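Local coordinates for protein apical membrane antigen AMA1 (Toxoplasma gondii ME49, PDB 4YIV) that plays an important role in host-cell invasion as part of the moving junction, the ring formed between parasite and host plasma membranes, at residues A[39-44]-A[53-58]; A[112-117]-A[167-172]; A[200-205]-A[269-274]; A[236-241]-A[318-323]. One frame throughout, in Å; residues are numbered along the deposited sequence.

Interaction 1: A[39-44]-A[53-58]; sequences VDLGQD and REPAGL. With CO (cobalt (II) ion), chain G.
Asp-40 and Gln-43 supply the side-chain hydrogen bonds that reach 53-58. The carboxylate of Asp-40 takes two consecutive backbone N-H groups on its syn sides, Ala-56 N at OD1 (2.9 Å) and Gly-57 N at OD2 (2.8 Å); Ser-35 also bonds OD1. CG is anti to the backbone N (chi1 175°), which brings the carboxylate to these N-H groups. Gln-43 NE2 meets Glu-54 OE1 at 2.8 Å, within the amide plane but from above the carboxylate; Lys-45 forms a salt bridge with OE1, and Tyr-216 bonds OE2. Between the backbones, Gln-43 N donates to Glu-54 O and Glu-54 N to Gln-43 O; Gly-42 and Gln-43 stand against the single Glu-54, forming a classic bulge. Aliphatic carbons pack on flat polar groups: Leu-41 CB lies over the Arg-53 guanidinium, 3.7 Å from CZ, and Ala-56 CB rests 3.4 Å from Gln-43 CD. Arg-53 NH1 bonds the Asp-279 carbonyl oxygen. Asp-44 OD1 binds cobalt at 2.3 Å, with His-292 as fellow ligand. A cobalt-bound water lies between the carbonyl oxygens of Leu-41 and Gln-43 and accepts from Arg-53 NE, joining metal, arginine and backbone; metal and Arg-53 would probably favour an ionised Asp-44.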
# COMPACT_ATOMS: atom_id res chain seq x y z
N VAL A 39 8.59 -3.29 -1.36
CA VAL A 39 9.30 -3.63 -0.14
C VAL A 39 9.58 -2.35 0.65
O VAL A 39 10.20 -1.43 0.11
CB VAL A 39 10.64 -4.33 -0.44
CG1 VAL A 39 11.43 -4.52 0.85
CG2 VAL A 39 10.34 -5.66 -1.15
N ASP A 40 9.12 -2.32 1.89
CA ASP A 40 9.23 -1.16 2.77
C ASP A 40 10.26 -1.48 3.83
O ASP A 40 10.00 -2.29 4.71
CB ASP A 40 7.88 -0.82 3.44
CG ASP A 40 7.98 0.33 4.46
OD1 ASP A 40 9.10 0.87 4.72
OD2 ASP A 40 6.91 0.65 5.05
N LEU A 41 11.42 -0.84 3.72
CA LEU A 41 12.51 -0.97 4.72
C LEU A 41 13.19 0.39 4.92
O LEU A 41 14.39 0.54 4.70
CB LEU A 41 13.52 -2.03 4.27
CG LEU A 41 12.93 -3.44 4.23
CD1 LEU A 41 13.95 -4.37 3.56
CD2 LEU A 41 12.59 -3.96 5.60
N GLY A 42 12.38 1.40 5.26
CA GLY A 42 12.84 2.78 5.23
C GLY A 42 13.67 3.20 6.43
O GLY A 42 14.33 4.24 6.38
N GLN A 43 13.67 2.40 7.49
CA GLN A 43 14.39 2.73 8.73
C GLN A 43 15.31 1.60 9.20
O GLN A 43 15.34 0.50 8.64
CB GLN A 43 13.39 3.08 9.86
CG GLN A 43 12.92 4.54 9.77
CD GLN A 43 11.63 4.90 10.53
OE1 GLN A 43 11.11 5.99 10.34
NE2 GLN A 43 11.13 4.01 11.38
N ASP A 44 16.03 1.88 10.28
CA ASP A 44 16.92 0.89 10.88
C ASP A 44 16.87 1.08 12.37
O ASP A 44 16.93 2.21 12.85
CB ASP A 44 18.36 1.05 10.39
CG ASP A 44 18.47 1.05 8.87
OD1 ASP A 44 18.29 2.13 8.28
OD2 ASP A 44 18.71 -0.05 8.32
N ARG A 53 16.96 -3.63 9.48
CA ARG A 53 16.14 -2.81 8.64
C ARG A 53 14.65 -2.93 9.08
O ARG A 53 14.13 -4.02 9.37
CB ARG A 53 16.29 -3.22 7.17
CG ARG A 53 17.74 -3.23 6.63
CD ARG A 53 17.75 -3.29 5.10
NE ARG A 53 17.34 -1.99 4.56
CZ ARG A 53 17.07 -1.78 3.28
NH1 ARG A 53 17.21 -2.76 2.41
NH2 ARG A 53 16.71 -0.59 2.87
N GLU A 54 13.98 -1.78 9.10
CA GLU A 54 12.66 -1.65 9.72
C GLU A 54 11.68 -1.01 8.74
O GLU A 54 11.98 0.06 8.18
CB GLU A 54 12.75 -0.79 11.00
CG GLU A 54 11.44 -0.68 11.78
CD GLU A 54 11.44 0.45 12.80
OE1 GLU A 54 11.98 1.54 12.51
OE2 GLU A 54 10.90 0.24 13.90
N PRO A 55 10.53 -1.65 8.52
CA PRO A 55 9.54 -0.93 7.72
C PRO A 55 9.10 0.38 8.39
O PRO A 55 9.00 0.42 9.61
CB PRO A 55 8.38 -1.92 7.62
CG PRO A 55 9.04 -3.29 7.82
CD PRO A 55 10.07 -3.01 8.86
N ALA A 56 8.81 1.39 7.58
CA ALA A 56 8.66 2.76 8.08
C ALA A 56 7.56 3.57 7.45
O ALA A 56 7.31 4.73 7.85
CB ALA A 56 9.99 3.50 7.85
N GLY A 57 6.95 3.05 6.40
CA GLY A 57 6.03 3.82 5.58
C GLY A 57 4.79 4.19 6.39
O GLY A 57 4.38 3.44 7.28
N LEU A 58 4.21 5.35 6.09
CA LEU A 58 3.09 5.85 6.88
C LEU A 58 1.71 5.50 6.31
O LEU A 58 0.70 5.77 6.96
CB LEU A 58 3.19 7.37 7.03
CG LEU A 58 4.50 7.87 7.66
CD1 LEU A 58 4.44 9.37 7.85
CD2 LEU A 58 4.79 7.21 8.99
CO CO G . 18.59 1.54 6.08
O HOH W 1 16.47 0.52 6.13
O HOH W 2 8.41 6.56 9.59

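Interaction 2: A[112-117]-A[167-172]; sequences RISPFP and LCHILY
The imidazole of His-169 carries Pro-115 on one face: CB sits 3.6 Å from the ring centroid and 19° off its normal, a CH-pi contact displaced toward the rim, with CB 3.4 Å from CE1. The peptide bond before Pro-115 is cis. The ring of Phe-116 has the neighbouring Pro-117 CD over one of its faces, while its own CB lies 4.0 Å from Cys-168 O. Ser-114 OG approaches His-169 obliquely and accepts a nearly straight bond from Ile-170 N (2.8 Å, 167°). The Ser-114 chi1 of -179° sets OG anti to the backbone N, where it reaches the opposing strand. Asn-102 OD1 bonds both Ser-114 OG and His-169 ND1, so one outside amide fixes the hydroxyl and the imidazole together. Phe-116 and Cys-168 form an antiparallel hydrogen-bonded pair, with N to O distances of 2.8 Å from Phe-116 N to Cys-168 O and 2.9 Å from Cys-168 N to Phe-116 O. Leu-167 CB packs on Pro-115 CB at 3.9 Å. Strand 116-117 is one edge strand of a five-stranded antiparallel sheet, beside 167-170, and leads directly into helix 118-122. Phe-139 of helix 132-141 meets the Phe-116 ring and touches Cys-168 and Ile-170; the same helix supplies Cys-136 for the disulfide.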
# COMPACT_ATOMS: atom_id res chain seq x y z
N ARG A 112 -1.89 -15.06 24.09
CA ARG A 112 -1.36 -14.81 22.74
C ARG A 112 -1.36 -13.32 22.38
O ARG A 112 -2.34 -12.62 22.61
CB ARG A 112 -2.17 -15.59 21.71
CG ARG A 112 -1.83 -15.29 20.27
CD ARG A 112 -2.62 -16.16 19.31
NE ARG A 112 -2.08 -17.53 19.22
CZ ARG A 112 -1.09 -17.92 18.42
NH1 ARG A 112 -0.45 -17.08 17.61
NH2 ARG A 112 -0.71 -19.20 18.43
N ILE A 113 -0.25 -12.83 21.82
CA ILE A 113 -0.17 -11.44 21.42
C ILE A 113 -0.72 -11.20 19.99
O ILE A 113 -1.27 -10.12 19.71
CB ILE A 113 1.28 -10.92 21.51
CG1 ILE A 113 1.78 -11.08 22.96
CG2 ILE A 113 1.37 -9.45 21.06
CD1 ILE A 113 3.20 -10.57 23.23
N SER A 114 -0.61 -12.20 19.09
CA SER A 114 -1.02 -12.02 17.69
C SER A 114 -1.51 -13.30 17.03
O SER A 114 -0.86 -14.32 17.14
CB SER A 114 0.18 -11.48 16.90
OG SER A 114 -0.15 -11.25 15.54
N PRO A 115 -2.62 -13.25 16.26
CA PRO A 115 -3.39 -12.04 15.94
C PRO A 115 -4.22 -11.58 17.12
O PRO A 115 -4.57 -12.37 18.01
CB PRO A 115 -4.26 -12.47 14.76
CG PRO A 115 -4.40 -13.94 14.91
CD PRO A 115 -3.11 -14.41 15.51
N PHE A 116 -4.51 -10.29 17.15
CA PHE A 116 -5.18 -9.73 18.31
C PHE A 116 -6.56 -9.27 17.86
O PHE A 116 -6.68 -8.65 16.79
CB PHE A 116 -4.39 -8.59 18.92
CG PHE A 116 -4.83 -8.25 20.32
CD1 PHE A 116 -4.37 -8.99 21.41
CD2 PHE A 116 -5.71 -7.21 20.54
CE1 PHE A 116 -4.79 -8.69 22.70
CE2 PHE A 116 -6.12 -6.89 21.84
CZ PHE A 116 -5.66 -7.63 22.92
N PRO A 117 -7.61 -9.59 18.63
CA PRO A 117 -8.96 -9.27 18.14
C PRO A 117 -9.30 -7.79 18.25
O PRO A 117 -9.07 -7.18 19.29
CB PRO A 117 -9.86 -10.11 19.04
CG PRO A 117 -9.11 -10.16 20.33
CD PRO A 117 -7.66 -10.24 19.96
N LEU A 167 -8.96 -9.12 12.71
CA LEU A 167 -7.80 -9.58 13.47
C LEU A 167 -6.60 -8.74 13.07
O LEU A 167 -6.38 -8.53 11.88
CB LEU A 167 -7.49 -11.05 13.19
CG LEU A 167 -8.51 -12.03 13.74
CD1 LEU A 167 -8.12 -13.43 13.32
CD2 LEU A 167 -8.59 -11.90 15.26
N CYS A 168 -5.81 -8.35 14.07
CA CYS A 168 -4.60 -7.56 13.88
C CYS A 168 -3.37 -8.46 14.07
O CYS A 168 -3.09 -8.93 15.18
CB CYS A 168 -4.59 -6.39 14.86
SG CYS A 168 -3.26 -5.18 14.55
N HIS A 169 -2.69 -8.73 12.97
CA HIS A 169 -1.45 -9.51 12.99
C HIS A 169 -0.24 -8.64 13.12
O HIS A 169 -0.07 -7.74 12.32
CB HIS A 169 -1.28 -10.31 11.68
CG HIS A 169 -2.33 -11.36 11.48
ND1 HIS A 169 -2.17 -12.65 11.92
CD2 HIS A 169 -3.54 -11.30 10.89
CE1 HIS A 169 -3.25 -13.35 11.62
NE2 HIS A 169 -4.09 -12.55 11.00
N ILE A 170 0.62 -9.00 14.06
CA ILE A 170 1.94 -8.41 14.22
C ILE A 170 2.91 -9.40 13.61
O ILE A 170 2.92 -10.55 14.01
CB ILE A 170 2.32 -8.18 15.70
CG1 ILE A 170 1.32 -7.26 16.39
CG2 ILE A 170 3.74 -7.61 15.79
CD1 ILE A 170 1.12 -5.96 15.72
N LEU A 171 3.70 -8.95 12.63
CA LEU A 171 4.62 -9.85 11.95
C LEU A 171 6.03 -9.79 12.52
O LEU A 171 6.75 -8.82 12.34
CB LEU A 171 4.68 -9.51 10.45
CG LEU A 171 3.36 -9.54 9.69
CD1 LEU A 171 3.65 -9.38 8.22
CD2 LEU A 171 2.54 -10.82 9.96
N TYR A 172 6.40 -10.84 13.22
CA TYR A 172 7.76 -10.99 13.72
C TYR A 172 8.79 -11.01 12.58
O TYR A 172 9.91 -10.53 12.75
CB TYR A 172 7.84 -12.26 14.53
CG TYR A 172 9.21 -12.51 15.14
CD1 TYR A 172 9.61 -11.82 16.28
CD2 TYR A 172 10.09 -13.40 14.56
CE1 TYR A 172 10.84 -12.04 16.84
CE2 TYR A 172 11.34 -13.63 15.11
CZ TYR A 172 11.70 -12.94 16.26
OH TYR A 172 12.94 -13.14 16.82

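Interaction 3: A[200-205]-A[269-274]; sequences PRKSVT and KTFEND
The C-terminal end of helix 263-272 meets the end of strand 198-201 and the loop that follows it, a helix-on-strand contact in which Phe-271 and Glu-272 face Pro-200 to Lys-202. Phe-271 and Lys-202 cross at about a right angle. The aliphatic chain of Lys-202 runs over one face of the ring: CG is 3.6 Å from CD2, and CE stands 4.0 Å from the ring centroid, 27° off its normal, in a CH-pi contact. Because the lysine chain is extended beyond CG, its methylenes traverse the face and NZ passes on to the carbonyl oxygen of Ala-334. At the edge of the same ring, near its plane, Pro-200 CB comes 3.9 Å from CZ. Phe-271 has CG anti to the backbone N (chi1 -178°), which directs the ring from the helix toward Pro-200 and Lys-202.

Glu-272, the next residue, reaches the backbone. Its OE1 accepts from Lys-202 N at 3.1 Å in an almost straight bond (169°), met on the anti side of the carboxylate. A salt bridge from Arg-201 NH2 to Glu-272 OE2 is modelled, but these atoms are placed too close together, so its detail is doubtful. Tyr-38 and Ile-61 also touch Phe-271, so the buried ring is packed from the helix against strands 61-62 and 198-201 and the loop holding Tyr-38. Ring packing beside a carboxylate-to-backbone bond joins the last helical turn to the end of a two-stranded antiparallel sheet, with strand 65-68 as the partner.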
# COMPACT_ATOMS: atom_id res chain seq x y z
N PRO A 200 6.39 -10.04 -2.22
CA PRO A 200 5.11 -9.35 -2.07
C PRO A 200 4.23 -9.57 -3.28
O PRO A 200 4.76 -9.68 -4.39
CB PRO A 200 5.50 -7.88 -1.95
CG PRO A 200 7.02 -7.88 -1.66
CD PRO A 200 7.50 -9.09 -2.40
N ARG A 201 2.93 -9.58 -3.05
CA ARG A 201 2.00 -9.74 -4.13
C ARG A 201 0.66 -9.09 -3.85
O ARG A 201 0.24 -8.95 -2.71
CB ARG A 201 1.76 -11.24 -4.33
CG ARG A 201 1.37 -11.66 -5.73
CD ARG A 201 2.59 -12.02 -6.56
NE ARG A 201 2.24 -12.84 -7.71
CZ ARG A 201 2.10 -12.38 -8.94
NH1 ARG A 201 1.78 -13.22 -9.92
NH2 ARG A 201 2.27 -11.10 -9.21
N LYS A 202 0.01 -8.70 -4.93
CA LYS A 202 -1.36 -8.25 -4.96
C LYS A 202 -2.01 -9.17 -6.01
O LYS A 202 -1.40 -9.47 -6.99
CB LYS A 202 -1.55 -6.78 -5.30
CG LYS A 202 -1.23 -5.84 -4.16
CD LYS A 202 -1.70 -4.42 -4.48
CE LYS A 202 -1.31 -3.42 -3.40
NZ LYS A 202 -1.97 -2.12 -3.49
N SER A 203 -3.23 -9.62 -5.76
CA SER A 203 -3.94 -10.49 -6.67
C SER A 203 -5.18 -9.84 -7.23
O SER A 203 -5.81 -9.10 -6.57
CB SER A 203 -4.34 -11.77 -5.94
OG SER A 203 -5.36 -12.46 -6.56
N VAL A 204 -5.53 -10.16 -8.46
CA VAL A 204 -6.75 -9.60 -9.04
C VAL A 204 -8.00 -10.06 -8.28
O VAL A 204 -9.01 -9.37 -8.27
CB VAL A 204 -6.91 -9.94 -10.55
CG1 VAL A 204 -5.80 -9.30 -11.30
CG2 VAL A 204 -6.91 -11.44 -10.79
N THR A 205 -7.93 -11.20 -7.60
CA THR A 205 -9.09 -11.71 -6.90
C THR A 205 -8.86 -11.97 -5.42
O THR A 205 -9.79 -11.89 -4.63
CB THR A 205 -9.57 -13.02 -7.52
OG1 THR A 205 -8.48 -13.94 -7.58
CG2 THR A 205 -10.06 -12.78 -8.93
N LYS A 269 -0.53 -4.05 -11.56
CA LYS A 269 0.70 -3.53 -12.16
C LYS A 269 1.24 -2.31 -11.43
O LYS A 269 2.46 -2.12 -11.37
CB LYS A 269 0.48 -3.17 -13.66
CG LYS A 269 0.52 -4.35 -14.67
CD LYS A 269 0.45 -3.83 -16.14
CE LYS A 269 0.59 -4.94 -17.17
NZ LYS A 269 1.95 -5.57 -17.13
N THR A 270 0.38 -1.47 -10.85
CA THR A 270 0.92 -0.29 -10.18
C THR A 270 1.73 -0.70 -8.95
O THR A 270 2.63 0.03 -8.55
CB THR A 270 -0.20 0.73 -9.77
OG1 THR A 270 -1.06 0.15 -8.78
CG2 THR A 270 -1.04 1.12 -10.99
N PHE A 271 1.43 -1.88 -8.39
CA PHE A 271 2.19 -2.43 -7.26
C PHE A 271 3.37 -3.31 -7.68
O PHE A 271 4.40 -3.34 -7.00
CB PHE A 271 1.26 -3.26 -6.37
CG PHE A 271 1.93 -3.85 -5.16
CD1 PHE A 271 2.33 -3.07 -4.10
CD2 PHE A 271 2.14 -5.22 -5.09
CE1 PHE A 271 2.93 -3.64 -3.00
CE2 PHE A 271 2.75 -5.79 -4.01
CZ PHE A 271 3.14 -5.00 -2.94
N GLU A 272 3.19 -4.08 -8.74
CA GLU A 272 4.17 -5.13 -9.06
C GLU A 272 5.16 -4.77 -10.17
O GLU A 272 6.12 -5.50 -10.37
CB GLU A 272 3.42 -6.43 -9.42
CG GLU A 272 2.62 -7.01 -8.24
CD GLU A 272 2.22 -8.45 -8.45
OE1 GLU A 272 1.72 -9.10 -7.47
OE2 GLU A 272 2.37 -8.95 -9.58
N ASN A 273 5.00 -3.62 -10.83
CA ASN A 273 5.91 -3.28 -11.91
C ASN A 273 7.30 -2.98 -11.33
O ASN A 273 7.44 -2.58 -10.15
CB ASN A 273 5.39 -2.09 -12.72
CG ASN A 273 5.63 -0.77 -12.05
OD1 ASN A 273 6.75 -0.23 -12.09
ND2 ASN A 273 4.60 -0.21 -11.43
N ASP A 274 8.35 -3.15 -12.13
CA ASP A 274 9.71 -3.10 -11.57
C ASP A 274 10.18 -1.73 -11.12
O ASP A 274 11.25 -1.59 -10.50
CB ASP A 274 10.70 -3.69 -12.59
CG ASP A 274 11.13 -2.68 -13.68
OD1 ASP A 274 10.31 -1.86 -14.17
OD2 ASP A 274 12.31 -2.73 -14.03

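Interaction 4: A[236-241]-A[318-323]; sequences YRFGVW and QVPDCL. With NAG (2-acetamido-2-deoxy-beta-D-glucopyranose), chain B.
Gln-318 starts the contact through CB, which packs on Val-240 CG1 at 3.9 Å. Val-319 turns away from 236-241, and its CG1 instead touches the acetamide methyl C8 of the N-acetylglucosamine at 3.4 Å; the sugar belongs to a glycan carried by the protein itself, and Val-319 simply packs on it. Pro-320 lays its ring over one face of Phe-238: CG is 3.9 Å from the ring centroid and 22° off the normal, shifted toward the rim.

Two residues, Asp-321 and Cys-322, stand opposite the lone Gly-239 and so make a classic beta bulge. Gly-239 O accepts from Asp-321 N at 3.0 Å, nearly along the C=O axis, and from Cys-322 N, which stands above the carbonyl plane. The carboxylate of Asp-321 folds back, its CG between the backbone N and carbonyl carbon (chi1 66°), and OD1 uses its syn lone pair to take Trp-241 N at 2.6 Å. Cys-322 O accepts from Gly-239 N, and SG lies at the edge of the Trp-241 ring, 4.2 Å from CE3. Glycine at 239 leaves the sulfur beside bare backbone, with SG 3.4 Å from Val-240 C. Leu-323 spans two rings: its CD1 lies over one face of Tyr-236, while Leu-323 CD2 meets the edge of Phe-238, 3.8 Å from Phe-238 CD1.

Strand 236-242 is the middle strand of a three-stranded antiparallel sheet, flanked by 322-326 and 245-248. The Cys-322 disulfide to Cys-246 ties these outer strands together across it, and Phe-14 of helix 13-16 packs on Cys-322 and Leu-323.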
# COMPACT_ATOMS: atom_id res chain seq x y z
N TYR A 236 -11.55 9.23 -13.64
CA TYR A 236 -10.53 10.26 -13.86
C TYR A 236 -9.20 9.57 -14.17
O TYR A 236 -8.95 8.48 -13.64
CB TYR A 236 -10.37 11.15 -12.63
CG TYR A 236 -11.55 12.06 -12.32
CD1 TYR A 236 -11.63 13.35 -12.86
CD2 TYR A 236 -12.55 11.65 -11.46
CE1 TYR A 236 -12.71 14.18 -12.55
CE2 TYR A 236 -13.62 12.47 -11.15
CZ TYR A 236 -13.70 13.74 -11.70
OH TYR A 236 -14.77 14.54 -11.38
N ARG A 237 -8.41 10.20 -15.04
CA ARG A 237 -6.99 9.85 -15.29
C ARG A 237 -6.08 10.77 -14.52
O ARG A 237 -6.26 12.00 -14.54
CB ARG A 237 -6.63 9.98 -16.76
CG ARG A 237 -7.45 9.15 -17.68
CD ARG A 237 -7.01 9.43 -19.13
NE ARG A 237 -7.77 8.63 -20.09
CZ ARG A 237 -7.45 8.50 -21.37
NH1 ARG A 237 -8.20 7.76 -22.15
NH2 ARG A 237 -6.35 9.09 -21.84
N PHE A 238 -5.09 10.19 -13.84
CA PHE A 238 -4.06 10.97 -13.20
C PHE A 238 -3.35 11.79 -14.28
O PHE A 238 -3.21 11.34 -15.41
CB PHE A 238 -3.04 10.08 -12.49
CG PHE A 238 -3.49 9.50 -11.19
CD1 PHE A 238 -4.33 10.19 -10.33
CD2 PHE A 238 -3.03 8.24 -10.80
CE1 PHE A 238 -4.70 9.65 -9.12
CE2 PHE A 238 -3.42 7.68 -9.57
CZ PHE A 238 -4.24 8.38 -8.74
N GLY A 239 -2.91 12.98 -13.91
CA GLY A 239 -2.17 13.83 -14.82
C GLY A 239 -1.27 14.82 -14.13
O GLY A 239 -1.26 14.93 -12.90
N VAL A 240 -0.50 15.55 -14.94
CA VAL A 240 0.41 16.58 -14.45
C VAL A 240 0.15 17.91 -15.17
O VAL A 240 -0.05 17.95 -16.39
CB VAL A 240 1.88 16.18 -14.66
CG1 VAL A 240 2.18 14.87 -13.92
CG2 VAL A 240 2.17 16.02 -16.13
N TRP A 241 0.18 18.99 -14.41
CA TRP A 241 -0.11 20.31 -14.96
C TRP A 241 1.11 20.83 -15.72
O TRP A 241 2.16 21.07 -15.12
CB TRP A 241 -0.51 21.28 -13.85
CG TRP A 241 -1.08 22.58 -14.38
CD1 TRP A 241 -0.47 23.81 -14.40
CD2 TRP A 241 -2.38 22.77 -14.97
NE1 TRP A 241 -1.31 24.74 -14.97
CE2 TRP A 241 -2.49 24.13 -15.32
CE3 TRP A 241 -3.46 21.91 -15.23
CZ2 TRP A 241 -3.63 24.65 -15.92
CZ3 TRP A 241 -4.60 22.44 -15.82
CH2 TRP A 241 -4.67 23.79 -16.16
N GLN A 318 5.39 10.01 -11.94
CA GLN A 318 5.02 11.41 -11.69
C GLN A 318 3.82 11.54 -10.74
O GLN A 318 2.71 11.09 -11.05
CB GLN A 318 4.71 12.10 -13.02
CG GLN A 318 5.91 12.21 -13.97
CD GLN A 318 6.98 13.17 -13.45
OE1 GLN A 318 8.15 12.81 -13.35
NE2 GLN A 318 6.57 14.41 -13.13
N VAL A 319 4.06 12.12 -9.57
CA VAL A 319 3.00 12.38 -8.62
C VAL A 319 1.93 13.22 -9.31
O VAL A 319 2.24 14.27 -9.89
CB VAL A 319 3.52 13.09 -7.37
CG1 VAL A 319 2.37 13.49 -6.45
CG2 VAL A 319 4.49 12.18 -6.62
N PRO A 320 0.67 12.77 -9.30
CA PRO A 320 -0.32 13.60 -9.99
C PRO A 320 -0.61 14.94 -9.27
O PRO A 320 -0.61 15.04 -8.03
CB PRO A 320 -1.57 12.70 -10.02
CG PRO A 320 -1.39 11.73 -8.96
CD PRO A 320 0.09 11.52 -8.78
N ASP A 321 -0.84 15.98 -10.07
CA ASP A 321 -1.23 17.26 -9.49
C ASP A 321 -2.44 17.82 -10.23
O ASP A 321 -2.87 18.93 -9.96
CB ASP A 321 -0.05 18.26 -9.49
CG ASP A 321 0.42 18.67 -10.87
OD1 ASP A 321 -0.26 18.38 -11.89
OD2 ASP A 321 1.49 19.30 -10.94
N CYS A 322 -3.01 17.02 -11.12
CA CYS A 322 -4.31 17.31 -11.70
C CYS A 322 -4.94 16.01 -12.20
O CYS A 322 -4.33 14.93 -12.14
CB CYS A 322 -4.19 18.34 -12.83
SG CYS A 322 -3.14 17.86 -14.25
N LEU A 323 -6.16 16.12 -12.69
CA LEU A 323 -6.93 15.00 -13.18
C LEU A 323 -7.56 15.34 -14.50
O LEU A 323 -7.91 16.50 -14.75
CB LEU A 323 -8.05 14.61 -12.21
CG LEU A 323 -7.67 14.25 -10.77
CD1 LEU A 323 -8.92 14.07 -9.92
CD2 LEU A 323 -6.82 13.00 -10.80
C1 NAG B . 5.05 15.66 -3.54
C2 NAG B . 5.26 16.97 -4.29
C3 NAG B . 6.73 17.33 -4.37
C4 NAG B . 7.34 17.30 -2.98
C5 NAG B . 7.09 15.95 -2.32
C6 NAG B . 7.68 15.91 -0.92
C7 NAG B . 3.41 17.04 -5.86
C8 NAG B . 2.95 16.77 -7.26
N2 NAG B . 4.70 16.86 -5.63
O3 NAG B . 6.87 18.64 -4.93
O4 NAG B . 8.75 17.53 -3.07
O5 NAG B . 5.68 15.70 -2.26
O6 NAG B . 6.97 16.82 -0.07
O7 NAG B . 2.64 17.40 -4.99

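How the interactions relate
Interactions 1, 2 and 3 follow one another in series along the chain, from the hairpin at 43-54 through the five-stranded sheet with 116-117 to strand 198-201. Interactions 3 and 4 interlock, because 236-241 falls between the two segments of 200-205 with 269-274. Only interactions 1 and 3 touch, Val-39 CG2 packing on Pro-200 CG at 4.0 Å; their centres are about 19 Å apart. Interactions 2 and 4, about 38 Å apart between centres, sit on opposite sides of the chain's centre, in separate antiparallel sheets. Interaction 3, nearest the centre of the chain, brings helix 263-272 against strand 198-201, so that segments distant in sequence meet in the middle of this ectodomain fragment.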